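Long-range contacts in peptide amidase (Stenotrophomonas maltophilia, PDB 1M22), which probably hydrolyses the C-terminal amide group of peptides, as a serine hydrolase of the amidase signature family: residues D87-A92 against D212-I217; G99-Q104 against S359-G364. All blocks are in the same frame, centred on the assembly; numbering follows the deposited sequence.

How the contacts relate
Both contacts tie down the long connection between strand 82-86 and helix 112-119. Contact 1 fixes its first residues to the loop ahead of strand 223-228, while contact 2 fixes a later turn to the short helix 359-362. Their centres lie about 18 Å apart. They meet where Ile215 CD1 packs 4.0 Å from Leu103 CD1, and Ser97 OG joins them by bonding both Asp87 OD2 and Gly99 N. Contact 1 borders the catalytic residues: the side chain of Asn88 comes within about 3 Å of that of Lys86 and about 6 Å of that of Ser165. Contact 2 lies nearer the periphery, away from the active site.

Contact 1: D87-A92 against D212-I217; sequences DNINAA and DGIIPI
Two asparagines frame the meeting of 87-92 with 212-217, and their first torsions send them to different tasks. In Asn88, CG sits between the backbone N and the carbonyl carbon, and this chi1 of 57° lays the carboxamide alongside Ile214, with Asn88 CG 4.1 Å from Ile214 CG2. The pairing of the backbones places Asn88 CB 4.0 Å from Ile215 CB. In Asn90, CG turns back beside its own backbone N, and the amide group closes on the Gly213 carbonyl, with CG 3.0 Å from Gly213 O. No side-chain bond results there: ND2 approaches at a poor angle, and OD1 bonds Tyr337 OH instead. The carbonyl is taken by Asn90 N, at 2.8 Å and nearly in line with the Gly213 C=O bond. Its counterpart runs from Ile215 N to Asn88 O over 2.7 Å, in the carbonyl plane. These two bonds flank Ile89 and Ile214, making them a non-hydrogen-bonded antiparallel pair, a single beta bridge between loops that extend from the central mixed sheet of the amidase signature fold. Asn88 O also receives a CA-H...O contact from Ile214 CA at 3.2 Å. The paired isoleucines touch through Ile89 CG1 and Ile214 CG1, 4.2 Å apart; Ile89 also packs on Ile182 and Thr184 of strand 180-185, and Ile214 on Leu113 of helix 112-119. Gly213 has positive phi, where a side chain would press on the preceding carbonyl. Ile215 reaches Leu334 and Tyr337 of helix 319-340. Beside the catalytic Lys86, two acceptors on Asn88 ND2 set the rotation of its carboxamide: Thr184 OG1 and, 3.0 Å from ND2, a water that in turn donates to Ile215 O.

Contact 2: G99-Q104 against S359-G364; sequences GSLALQ and SKQELG
Leu101 N donates to Glu362 OE2 across 3.0 Å, and this nearly straight bond (168° at the hydrogen) is the one polar link between the two segments. The donating peptide lies within an ST turn, in which Ser100 OG accepts from Ala102 N at 3.0 Å. The oxygen OE2 is met almost in line with its bond to CD, and it also has Leu101 CB 3.4 Å away, so the carboxylate abuts the base of the leucine side chain. Farther along the leucine, Leu101 CD1 lies 3.7 Å from Gln361 CB, the two side chains crossing at about a right angle; the Gln361 chain then bends, and its amide end leads away from 99-104. Glu362 itself is bent at its second torsion (chi2 -73°), a fold that carries the carboxylate from the helix back to the turn.

In the next shell, Ala147 touches both Leu101 and Glu362, and helix 348-357 adds Phe354 against Leu101 and Asn355 against Glu362. Glu132 OE2 stands close to Glu362 OE1; that meeting of like charges could raise the proton affinity of one of the acids. Arg137 NH1 binds the backbone O of Glu362. The helix turn bearing the acid is closed by Leu363 N, which donates to Ser359 O at 2.8 Å.

Contact 1: D87-A92 against D212-I217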
loop_
_atom_site.group_PDB
_atom_site.type_symbol
_atom_site.label_atom_id
_atom_site.label_comp_id
_atom_site.label_asym_id
_atom_site.label_seq_id
_atom_site.Cartn_x
_atom_site.Cartn_y
_atom_site.Cartn_z
ATOM N N ASP A 87 6.962 -5.488 -5.827
ATOM C CA ASP A 87 8.214 -6.213 -5.976
ATOM C C ASP A 87 9.271 -6.133 -4.886
ATOM O O ASP A 87 10.462 -6.323 -5.152
ATOM C CB ASP A 87 8.847 -5.925 -7.340
ATOM C CG ASP A 87 9.851 -6.994 -7.746
ATOM O OD1 ASP A 87 9.579 -8.192 -7.496
ATOM O OD2 ASP A 87 10.901 -6.645 -8.318
ATOM N N ASN A 88 8.850 -5.833 -3.661
ATOM C CA ASN A 88 9.776 -5.884 -2.536
ATOM C C ASN A 88 9.313 -7.033 -1.626
ATOM O O ASN A 88 9.903 -7.290 -0.578
ATOM C CB ASN A 88 9.863 -4.551 -1.764
ATOM C CG ASN A 88 8.528 -4.059 -1.243
ATOM O OD1 ASN A 88 7.472 -4.595 -1.567
ATOM N ND2 ASN A 88 8.576 -3.007 -0.431
ATOM N N ILE A 89 8.272 -7.741 -2.066
ATOM C CA ILE A 89 7.707 -8.875 -1.327
ATOM C C ILE A 89 8.144 -10.190 -1.987
ATOM O O ILE A 89 7.858 -10.426 -3.161
ATOM C CB ILE A 89 6.155 -8.812 -1.324
ATOM C CG1 ILE A 89 5.686 -7.491 -0.705
ATOM C CG2 ILE A 89 5.582 -10.011 -0.569
ATOM C CD1 ILE A 89 4.189 -7.230 -0.841
ATOM N N ASN A 90 8.833 -11.044 -1.233
ATOM C CA ASN A 90 9.312 -12.324 -1.760
ATOM C C ASN A 90 8.173 -13.217 -2.244
ATOM O O ASN A 90 7.187 -13.416 -1.535
ATOM C CB ASN A 90 10.097 -13.093 -0.689
ATOM C CG ASN A 90 11.373 -12.392 -0.262
ATOM O OD1 ASN A 90 11.738 -11.346 -0.792
ATOM N ND2 ASN A 90 12.064 -12.981 0.710
ATOM N N ALA A 91 8.325 -13.772 -3.444
ATOM C CA ALA A 91 7.311 -14.660 -4.003
ATOM C C ALA A 91 7.887 -15.520 -5.122
ATOM O O ALA A 91 8.158 -15.030 -6.216
ATOM C CB ALA A 91 6.124 -13.850 -4.528
ATOM N N ALA A 92 8.079 -16.803 -4.840
ATOM C CA ALA A 92 8.605 -17.720 -5.841
ATOM C C ALA A 92 7.534 -17.923 -6.911
ATOM O O ALA A 92 6.341 -17.819 -6.629
ATOM C CB ALA A 92 8.960 -19.049 -5.189
ATOM N N ASP A 212 7.869 -10.400 7.431
ATOM C CA ASP A 212 8.886 -11.359 7.028
ATOM C C ASP A 212 8.843 -11.584 5.520
ATOM O O ASP A 212 7.772 -11.671 4.914
ATOM C CB ASP A 212 8.724 -12.687 7.771
ATOM C CG ASP A 212 10.018 -13.497 7.793
ATOM O OD1 ASP A 212 11.058 -12.959 8.240
ATOM O OD2 ASP A 212 9.998 -14.664 7.362
ATOM N N GLY A 213 10.018 -11.651 4.910
ATOM C CA GLY A 213 10.086 -11.868 3.480
ATOM C C GLY A 213 9.879 -10.621 2.645
ATOM O O GLY A 213 9.605 -10.718 1.452
ATOM N N ILE A 214 10.000 -9.451 3.263
ATOM C CA ILE A 214 9.843 -8.193 2.542
ATOM C C ILE A 214 11.126 -7.370 2.646
ATOM O O ILE A 214 11.660 -7.202 3.740
ATOM C CB ILE A 214 8.677 -7.345 3.116
ATOM C CG1 ILE A 214 7.373 -8.151 3.085
ATOM C CG2 ILE A 214 8.523 -6.060 2.306
ATOM C CD1 ILE A 214 6.181 -7.414 3.673
ATOM N N ILE A 215 11.629 -6.883 1.511
ATOM C CA ILE A 215 12.828 -6.039 1.516
ATOM C C ILE A 215 12.378 -4.846 2.346
ATOM O O ILE A 215 11.424 -4.151 1.999
ATOM C CB ILE A 215 13.231 -5.617 0.093
ATOM C CG1 ILE A 215 13.615 -6.866 -0.703
ATOM C CG2 ILE A 215 14.396 -4.631 0.143
ATOM C CD1 ILE A 215 14.039 -6.596 -2.132
ATOM N N PRO A 216 13.075 -4.581 3.453
ATOM C CA PRO A 216 12.703 -3.482 4.339
ATOM C C PRO A 216 13.298 -2.099 4.195
ATOM O O PRO A 216 14.153 -1.823 3.354
ATOM C CB PRO A 216 13.066 -4.049 5.695
ATOM C CG PRO A 216 14.423 -4.665 5.380
ATOM C CD PRO A 216 14.179 -5.367 4.037
ATOM N N ILE A 217 12.780 -1.232 5.054
ATOM C CA ILE A 217 13.295 0.111 5.236
ATOM C C ILE A 217 13.339 0.229 6.758
ATOM O O ILE A 217 14.412 0.280 7.343
ATOM C CB ILE A 217 12.406 1.253 4.693
ATOM C CG1 ILE A 217 12.395 1.247 3.163
ATOM C CG2 ILE A 217 12.977 2.595 5.174
ATOM C CD1 ILE A 217 11.561 2.362 2.554
HETATM O O HOH W 1 11.498 -2.274 -0.018
#

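Contact 2: G99-Q104 against S359-G364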
loop_
_atom_site.group_PDB
_atom_site.type_symbol
_atom_site.label_atom_id
_atom_site.label_comp_id
_atom_site.label_asym_id
_atom_site.label_seq_id
_atom_site.Cartn_x
_atom_site.Cartn_y
_atom_site.Cartn_z
ATOM N N GLY A 99 13.000 -3.362 -7.595
ATOM C CA GLY A 99 13.186 -2.515 -8.764
ATOM C C GLY A 99 14.631 -2.334 -9.210
ATOM O O GLY A 99 14.894 -1.707 -10.240
ATOM N N SER A 100 15.566 -2.893 -8.447
ATOM C CA SER A 100 16.992 -2.767 -8.748
ATOM C C SER A 100 17.557 -3.845 -9.667
ATOM O O SER A 100 17.149 -5.003 -9.618
ATOM C CB SER A 100 17.785 -2.761 -7.439
ATOM O OG SER A 100 19.183 -2.766 -7.680
ATOM N N LEU A 101 18.510 -3.453 -10.506
ATOM C CA LEU A 101 19.147 -4.402 -11.409
ATOM C C LEU A 101 20.049 -5.354 -10.620
ATOM O O LEU A 101 20.390 -6.435 -11.095
ATOM C CB LEU A 101 19.967 -3.658 -12.466
ATOM C CG LEU A 101 19.149 -2.872 -13.494
ATOM C CD1 LEU A 101 20.081 -2.083 -14.398
ATOM C CD2 LEU A 101 18.299 -3.832 -14.311
ATOM N N ALA A 102 20.419 -4.952 -9.407
ATOM C CA ALA A 102 21.283 -5.772 -8.562
ATOM C C ALA A 102 20.627 -7.084 -8.130
ATOM O O ALA A 102 21.316 -8.069 -7.857
ATOM C CB ALA A 102 21.710 -4.976 -7.334
ATOM N N LEU A 103 19.297 -7.106 -8.075
ATOM C CA LEU A 103 18.579 -8.307 -7.656
ATOM C C LEU A 103 17.693 -8.914 -8.744
ATOM O O LEU A 103 16.744 -9.640 -8.444
ATOM C CB LEU A 103 17.720 -7.996 -6.426
ATOM C CG LEU A 103 18.443 -7.490 -5.177
ATOM C CD1 LEU A 103 17.416 -7.144 -4.113
ATOM C CD2 LEU A 103 19.410 -8.545 -4.668
ATOM N N GLN A 104 18.006 -8.629 -10.004
ATOM C CA GLN A 104 17.218 -9.147 -11.119
ATOM C C GLN A 104 17.187 -10.673 -11.206
ATOM O O GLN A 104 16.267 -11.243 -11.790
ATOM C CB GLN A 104 17.737 -8.574 -12.441
ATOM C CG GLN A 104 19.192 -8.899 -12.728
ATOM C CD GLN A 104 19.633 -8.425 -14.097
ATOM O OE1 GLN A 104 19.530 -7.242 -14.421
ATOM N NE2 GLN A 104 20.131 -9.350 -14.910
ATOM N N SER A 359 26.400 2.934 -13.031
ATOM C CA SER A 359 25.888 4.299 -12.961
ATOM C C SER A 359 25.018 4.709 -14.147
ATOM O O SER A 359 24.049 5.449 -13.984
ATOM C CB SER A 359 27.050 5.285 -12.813
ATOM O OG SER A 359 27.951 5.184 -13.902
ATOM N N LYS A 360 25.360 4.236 -15.339
ATOM C CA LYS A 360 24.593 4.580 -16.531
ATOM C C LYS A 360 23.137 4.120 -16.451
ATOM O O LYS A 360 22.231 4.838 -16.874
ATOM C CB LYS A 360 25.258 3.980 -17.776
ATOM C CG LYS A 360 24.416 4.072 -19.044
ATOM C CD LYS A 360 24.019 5.505 -19.365
ATOM C CE LYS A 360 23.108 5.558 -20.583
ATOM N NZ LYS A 360 22.644 6.942 -20.877
ATOM N N GLN A 361 22.913 2.931 -15.902
ATOM C CA GLN A 361 21.561 2.391 -15.795
ATOM C C GLN A 361 20.865 2.712 -14.476
ATOM O O GLN A 361 19.636 2.792 -14.423
ATOM C CB GLN A 361 21.576 0.868 -15.970
ATOM C CG GLN A 361 22.085 0.365 -17.315
ATOM C CD GLN A 361 23.571 0.593 -17.506
ATOM O OE1 GLN A 361 24.378 0.270 -16.632
ATOM N NE2 GLN A 361 23.943 1.142 -18.657
ATOM N N GLU A 362 21.644 2.903 -13.417
ATOM C CA GLU A 362 21.078 3.162 -12.095
ATOM C C GLU A 362 21.081 4.598 -11.579
ATOM O O GLU A 362 20.146 5.010 -10.892
ATOM C CB GLU A 362 21.784 2.285 -11.057
ATOM C CG GLU A 362 21.469 0.798 -11.147
ATOM C CD GLU A 362 20.075 0.458 -10.651
ATOM O OE1 GLU A 362 19.340 1.390 -10.253
ATOM O OE2 GLU A 362 19.723 -0.740 -10.662
ATOM N N LEU A 363 22.120 5.361 -11.900
ATOM C CA LEU A 363 22.232 6.724 -11.393
ATOM C C LEU A 363 22.115 7.827 -12.442
ATOM O O LEU A 363 22.708 8.893 -12.290
ATOM C CB LEU A 363 23.561 6.866 -10.642
ATOM C CG LEU A 363 23.842 5.775 -9.602
ATOM C CD1 LEU A 363 25.238 5.959 -9.032
ATOM C CD2 LEU A 363 22.796 5.822 -8.495
ATOM N N GLY A 364 21.333 7.580 -13.486
ATOM C CA GLY A 364 21.171 8.569 -14.537
ATOM C C GLY A 364 20.146 9.656 -14.263
ATOM O O GLY A 364 20.289 10.778 -14.750
#